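Local coordinates for endo-1,3-beta-glucanase, family GH16 (Zobellia galactanivorans, PDB 4BPZ), which probably hydrolyses internal beta-1,3-glucosidic bonds of glucans such as algal laminarin, through a calcium-binding catalytic module of glycoside hydrolase family 16, at residues A[138-144]-A[158-163]; A[91-95]-A[218-223]. The protein carries 1 engineered substitution. All blocks are in the same frame, centred on the assembly; numbering follows the deposited sequence.

Both contacts reach the same sheet of the family 16 beta-sandwich. Interaction 1 (138-144 with 158-163) is mostly buried and borders the glycan-binding cleft; interaction 2 (91-95 with 218-223), only partly buried and away from the sugar, is a short, weakly bonded antiparallel pairing that runs on into loops and joins segments far apart in sequence. Strand 110-118 links them, pairing with both 142-144 and 222-230. Both share backbone bonds, four against two; the first adds polar groups facing the glucose, the second a phenol-amide bond. Y218 connects the two, its OH 2.8 Å from S142 O in a probable hydrogen bond.

Interaction 1 of 2, residues A[138-144]-A[158-163]; sequences PACGSID and AHFHWS. Engineered in segment 138-144: S142 (natural residue Glu). With GLC (alpha-D-glucopyranose), chain C.
D144 OD2 and an ordered water lie at the edge of the H161 imidazole, in its plane, while O2 of the bound glucose stands 3.3 Å above one face, over the ring centre. The water is hydrogen-bonded to H161 ND1 at 2.8 Å. On the other side of the sheet the F160 ring meets I143 obliquely, with I143 CG2 3.7 Å from F160 CE2. I143 CG1 and F160 CG each sit anti to their own carbonyl carbon (chi1 -55° and -62°), which lays the two side chains alongside each other. The W162 ring makes an edge-to-face contact with Y218, and its NE1 bonds D164.

The backbones pair antiparallel through S142 N to H161 O (2.9 Å), H161 N to S142 O (3.1 Å, N-H...O angle 175°) and D144 N to H159 O. Ahead of strand 142-144, P138 follows a cis peptide and opens a type I turn; its O accepts G141 N and S163 N from opposite faces of its plane.

S142 is engineered, replacing the natural glutamate. Its OG bonds T116 O and accepts a hydrogen bond from the ordered water, which also donates to H159 O. Residues 142-147 carry the acidic motif of family 16, in which the glutamate native to position 142 is probably the nucleophile. In the D144 conformer described, one of two, glucose O1 donates to OD2 at 2.8 Å, a tentative detail, and OD2 lies close to E147 OE2. D144, E147 and N44 thus hold the glucose, while H161 lies under O2 and the water links protein groups, touching the sugar only weakly.

Interaction 2 of 2, residues A[91-95]-A[218-223]; sequences FAFTY and YNAPHY
Y95 OH donates to N219 OD1 at 2.6 Å, in the plane of the amide carbonyl and on a lone pair, with ring and amide planes 74° apart. The methyl T94 CG2 covers one face of the same Y95 ring, and N219 ND2 has a weak bond to S213 O. The backbone pairing rests on F93 and H222: F93 N donates to H222 O (2.9 Å) and H222 N to F93 O (2.8 Å). Each carbonyl also receives a CA-H contact, from A92 CA on H222 O and from P221 CA on F93 O.

F93 CG lies between its backbone N and carbonyl carbon (chi1 62°), bringing CD1 within 3.4 Å of H222 O. H222 ND1 reaches back to A220 O in a weak bond of 3.3 Å. T94 OG1 lies 3.1 Å from P221 N, but the proline nitrogen has no hydrogen to give. W193 NE1 supplies the donor for Y218 O; Y218 OH is taken up by S142 O and Y223 OH by S121 OG.

The weakly bonded end of strand 82-93 is thus tied to the start of strand 222-230 by two backbone bonds, and where regular pairing stops at P221, the phenol-amide bond continues the attachment into the loop.

Interaction 1 of 2, residues A[138-144]-A[158-163]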
# COMPACT_ATOMS: atom_id res chain seq x y z
N PRO A 138 11.84 -7.12 -8.07
CA PRO A 138 10.41 -7.34 -8.38
C PRO A 138 10.05 -8.85 -8.50
O PRO A 138 8.92 -9.17 -8.89
CB PRO A 138 10.26 -6.68 -9.74
CG PRO A 138 11.60 -6.90 -10.45
CD PRO A 138 12.61 -6.69 -9.29
N ALA A 139 11.01 -9.75 -8.16
CA ALA A 139 10.72 -11.20 -8.37
C ALA A 139 9.62 -11.77 -7.47
O ALA A 139 8.96 -12.71 -7.84
CB ALA A 139 12.05 -12.03 -8.17
N CYS A 140 9.40 -11.08 -6.33
CA CYS A 140 8.32 -11.49 -5.43
C CYS A 140 6.95 -11.06 -5.96
O CYS A 140 5.93 -11.58 -5.50
CB CYS A 140 8.51 -10.85 -4.07
SG CYS A 140 8.72 -9.03 -4.06
N GLY A 141 6.91 -10.12 -6.90
CA GLY A 141 5.68 -9.58 -7.40
C GLY A 141 5.10 -8.49 -6.51
O GLY A 141 5.28 -8.48 -5.26
N SER A 142 4.33 -7.63 -7.14
CA SER A 142 3.55 -6.67 -6.42
C SER A 142 2.38 -6.20 -7.22
O SER A 142 2.42 -6.15 -8.46
CB SER A 142 4.49 -5.56 -6.36
OG SER A 142 3.89 -4.47 -5.67
N ILE A 143 1.28 -5.94 -6.51
CA ILE A 143 0.07 -5.39 -7.06
C ILE A 143 -0.24 -4.05 -6.42
O ILE A 143 -0.35 -3.95 -5.18
CB ILE A 143 -1.09 -6.28 -6.80
CG1 ILE A 143 -0.81 -7.71 -7.32
CG2 ILE A 143 -2.42 -5.75 -7.42
CD1 ILE A 143 -1.82 -8.75 -6.93
N ASP A 144 -0.39 -3.00 -7.23
CA ASP A 144 -0.89 -1.73 -6.68
C ASP A 144 -2.38 -1.86 -6.77
O ASP A 144 -2.90 -2.24 -7.86
CB ASP A 144 -0.18 -0.48 -7.40
CG ASP A 144 1.35 -0.55 -7.07
OD1 ASP A 144 1.64 0.05 -5.81
OD2 ASP A 144 2.18 -0.50 -7.87
N ALA A 158 -3.45 2.15 -10.83
CA ALA A 158 -3.39 0.67 -10.48
C ALA A 158 -2.22 0.23 -11.32
O ALA A 158 -2.11 0.49 -12.45
CB ALA A 158 -4.65 -0.07 -10.98
N HIS A 159 -1.31 -0.53 -10.77
CA HIS A 159 -0.10 -0.95 -11.48
C HIS A 159 0.66 -2.16 -10.96
O HIS A 159 0.90 -2.24 -9.79
CB HIS A 159 0.89 0.06 -11.21
CG HIS A 159 1.55 0.49 -12.39
ND1 HIS A 159 2.75 0.05 -12.84
CD2 HIS A 159 1.11 1.43 -13.29
CE1 HIS A 159 3.03 0.75 -14.00
NE2 HIS A 159 2.08 1.59 -14.23
N PHE A 160 1.04 -3.05 -11.80
CA PHE A 160 1.68 -4.30 -11.47
C PHE A 160 3.16 -4.22 -11.73
O PHE A 160 3.56 -3.64 -12.76
CB PHE A 160 1.03 -5.43 -12.35
CG PHE A 160 -0.42 -5.63 -12.11
CD1 PHE A 160 -1.41 -4.87 -12.73
CD2 PHE A 160 -0.84 -6.63 -11.17
CE1 PHE A 160 -2.76 -5.06 -12.44
CE2 PHE A 160 -2.17 -6.82 -10.92
CZ PHE A 160 -3.15 -6.05 -11.53
N HIS A 161 3.92 -4.80 -10.85
CA HIS A 161 5.40 -4.84 -10.98
C HIS A 161 5.87 -6.24 -10.71
O HIS A 161 5.55 -6.79 -9.62
CB HIS A 161 6.09 -3.89 -10.00
CG HIS A 161 5.67 -2.46 -10.07
ND1 HIS A 161 4.51 -1.92 -9.54
CD2 HIS A 161 6.24 -1.45 -10.77
CE1 HIS A 161 4.47 -0.61 -9.84
NE2 HIS A 161 5.51 -0.34 -10.56
N TRP A 162 6.60 -6.85 -11.64
CA TRP A 162 7.03 -8.22 -11.44
C TRP A 162 8.11 -8.56 -12.39
O TRP A 162 8.40 -7.82 -13.36
CB TRP A 162 5.90 -9.22 -11.58
CG TRP A 162 5.46 -9.53 -12.96
CD1 TRP A 162 5.81 -10.70 -13.68
CD2 TRP A 162 4.61 -8.75 -13.85
NE1 TRP A 162 5.17 -10.69 -14.87
CE2 TRP A 162 4.40 -9.56 -15.04
CE3 TRP A 162 3.99 -7.52 -13.74
CZ2 TRP A 162 3.70 -9.10 -16.15
CZ3 TRP A 162 3.26 -7.04 -14.82
CH2 TRP A 162 3.17 -7.83 -16.06
N SER A 163 8.85 -9.61 -12.13
CA SER A 163 9.66 -10.25 -13.17
C SER A 163 9.12 -11.65 -13.39
O SER A 163 8.61 -12.28 -12.46
CB SER A 163 11.15 -10.25 -12.88
OG SER A 163 11.47 -10.79 -11.63
C1 GLC C . 4.65 0.43 -6.34
C2 GLC C . 6.19 0.67 -6.47
C3 GLC C . 6.76 0.69 -5.04
C4 GLC C . 6.07 1.69 -4.22
C5 GLC C . 4.65 1.18 -4.11
C6 GLC C . 3.75 2.07 -3.28
O1 GLC C . 4.32 -0.91 -6.07
O2 GLC C . 6.70 -0.37 -7.26
O3 GLC C . 8.22 0.99 -5.12
O4 GLC C . 6.71 1.78 -2.93
O5 GLC C . 4.09 1.18 -5.44
O6 GLC C . 3.66 3.38 -3.80
O HOH W 1 9.52 -13.92 -10.37
O HOH W 2 2.72 -3.28 -7.87

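Interaction 2 of 2, residues A[91-95]-A[218-223]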
# COMPACT_ATOMS: atom_id res chain seq x y z
N PHE A 91 -0.89 -11.15 7.70
CA PHE A 91 -1.87 -12.04 7.05
C PHE A 91 -1.42 -12.05 5.65
O PHE A 91 -1.41 -11.01 5.00
CB PHE A 91 -3.33 -11.51 7.12
CG PHE A 91 -4.33 -12.40 6.39
CD1 PHE A 91 -4.73 -13.60 7.00
CD2 PHE A 91 -4.84 -12.10 5.11
CE1 PHE A 91 -5.67 -14.45 6.41
CE2 PHE A 91 -5.77 -12.97 4.49
CZ PHE A 91 -6.15 -14.13 5.14
N ALA A 92 -1.09 -13.24 5.20
CA ALA A 92 -0.62 -13.45 3.85
C ALA A 92 -1.61 -14.37 3.15
O ALA A 92 -2.08 -15.32 3.82
CB ALA A 92 0.80 -14.02 3.83
N PHE A 93 -1.90 -14.19 1.89
CA PHE A 93 -2.98 -14.92 1.24
C PHE A 93 -2.68 -15.08 -0.24
O PHE A 93 -1.96 -14.22 -0.82
CB PHE A 93 -4.33 -14.25 1.46
CG PHE A 93 -4.39 -12.88 0.90
CD1 PHE A 93 -3.72 -11.80 1.50
CD2 PHE A 93 -5.06 -12.61 -0.30
CE1 PHE A 93 -3.70 -10.52 0.99
CE2 PHE A 93 -5.04 -11.26 -0.83
CZ PHE A 93 -4.33 -10.28 -0.18
N THR A 94 -3.25 -16.14 -0.81
CA THR A 94 -3.16 -16.39 -2.26
C THR A 94 -4.51 -16.42 -2.84
O THR A 94 -5.33 -17.29 -2.47
CB THR A 94 -2.46 -17.72 -2.58
OG1 THR A 94 -1.22 -17.70 -1.85
CG2 THR A 94 -2.19 -17.85 -4.07
N TYR A 95 -4.78 -15.43 -3.73
CA TYR A 95 -6.09 -15.21 -4.37
C TYR A 95 -7.05 -14.59 -3.39
O TYR A 95 -6.93 -14.76 -2.14
CB TYR A 95 -6.65 -16.43 -5.04
CG TYR A 95 -5.69 -17.18 -5.94
CD1 TYR A 95 -4.80 -16.54 -6.77
CD2 TYR A 95 -5.65 -18.55 -5.92
CE1 TYR A 95 -3.94 -17.23 -7.60
CE2 TYR A 95 -4.83 -19.30 -6.76
CZ TYR A 95 -3.94 -18.60 -7.60
OH TYR A 95 -3.10 -19.34 -8.38
N TYR A 218 2.26 -14.33 -9.02
CA TYR A 218 0.92 -14.03 -8.52
C TYR A 218 0.12 -15.30 -8.26
O TYR A 218 -1.08 -15.36 -8.40
CB TYR A 218 0.16 -13.11 -9.46
CG TYR A 218 0.88 -11.78 -9.71
CD1 TYR A 218 1.07 -10.89 -8.68
CD2 TYR A 218 1.35 -11.43 -10.95
CE1 TYR A 218 1.69 -9.67 -8.89
CE2 TYR A 218 1.97 -10.22 -11.16
CZ TYR A 218 2.14 -9.33 -10.17
OH TYR A 218 2.70 -8.08 -10.40
N ASN A 219 0.84 -16.39 -7.84
CA ASN A 219 0.19 -17.68 -7.49
C ASN A 219 0.69 -18.20 -6.18
O ASN A 219 0.57 -19.40 -5.87
CB ASN A 219 0.37 -18.71 -8.62
CG ASN A 219 -0.29 -18.18 -9.89
OD1 ASN A 219 -1.51 -18.13 -10.06
ND2 ASN A 219 0.59 -17.69 -10.75
N ALA A 220 1.26 -17.32 -5.36
CA ALA A 220 1.81 -17.64 -4.07
C ALA A 220 1.39 -16.49 -3.12
O ALA A 220 0.93 -15.45 -3.58
CB ALA A 220 3.31 -17.79 -4.15
N PRO A 221 1.65 -16.59 -1.83
CA PRO A 221 1.02 -15.61 -0.91
C PRO A 221 1.56 -14.23 -1.08
O PRO A 221 2.77 -14.05 -1.28
CB PRO A 221 1.35 -16.15 0.49
CG PRO A 221 1.36 -17.71 0.26
CD PRO A 221 2.17 -17.78 -1.07
N HIS A 222 0.68 -13.26 -0.92
CA HIS A 222 1.05 -11.82 -0.82
C HIS A 222 0.52 -11.29 0.48
O HIS A 222 -0.37 -11.84 1.10
CB HIS A 222 0.43 -11.01 -2.00
CG HIS A 222 1.13 -11.12 -3.30
ND1 HIS A 222 1.54 -12.21 -3.97
CD2 HIS A 222 1.43 -10.03 -4.06
CE1 HIS A 222 2.19 -11.78 -5.11
NE2 HIS A 222 2.10 -10.45 -5.14
N TYR A 223 1.12 -10.19 0.95
CA TYR A 223 0.61 -9.40 2.05
C TYR A 223 0.29 -8.00 1.62
O TYR A 223 0.79 -7.52 0.59
CB TYR A 223 1.55 -9.43 3.28
CG TYR A 223 2.92 -8.91 3.02
CD1 TYR A 223 3.23 -7.53 3.16
CD2 TYR A 223 3.96 -9.77 2.61
CE1 TYR A 223 4.50 -7.07 2.93
CE2 TYR A 223 5.23 -9.31 2.38
CZ TYR A 223 5.51 -7.96 2.57
OH TYR A 223 6.81 -7.53 2.38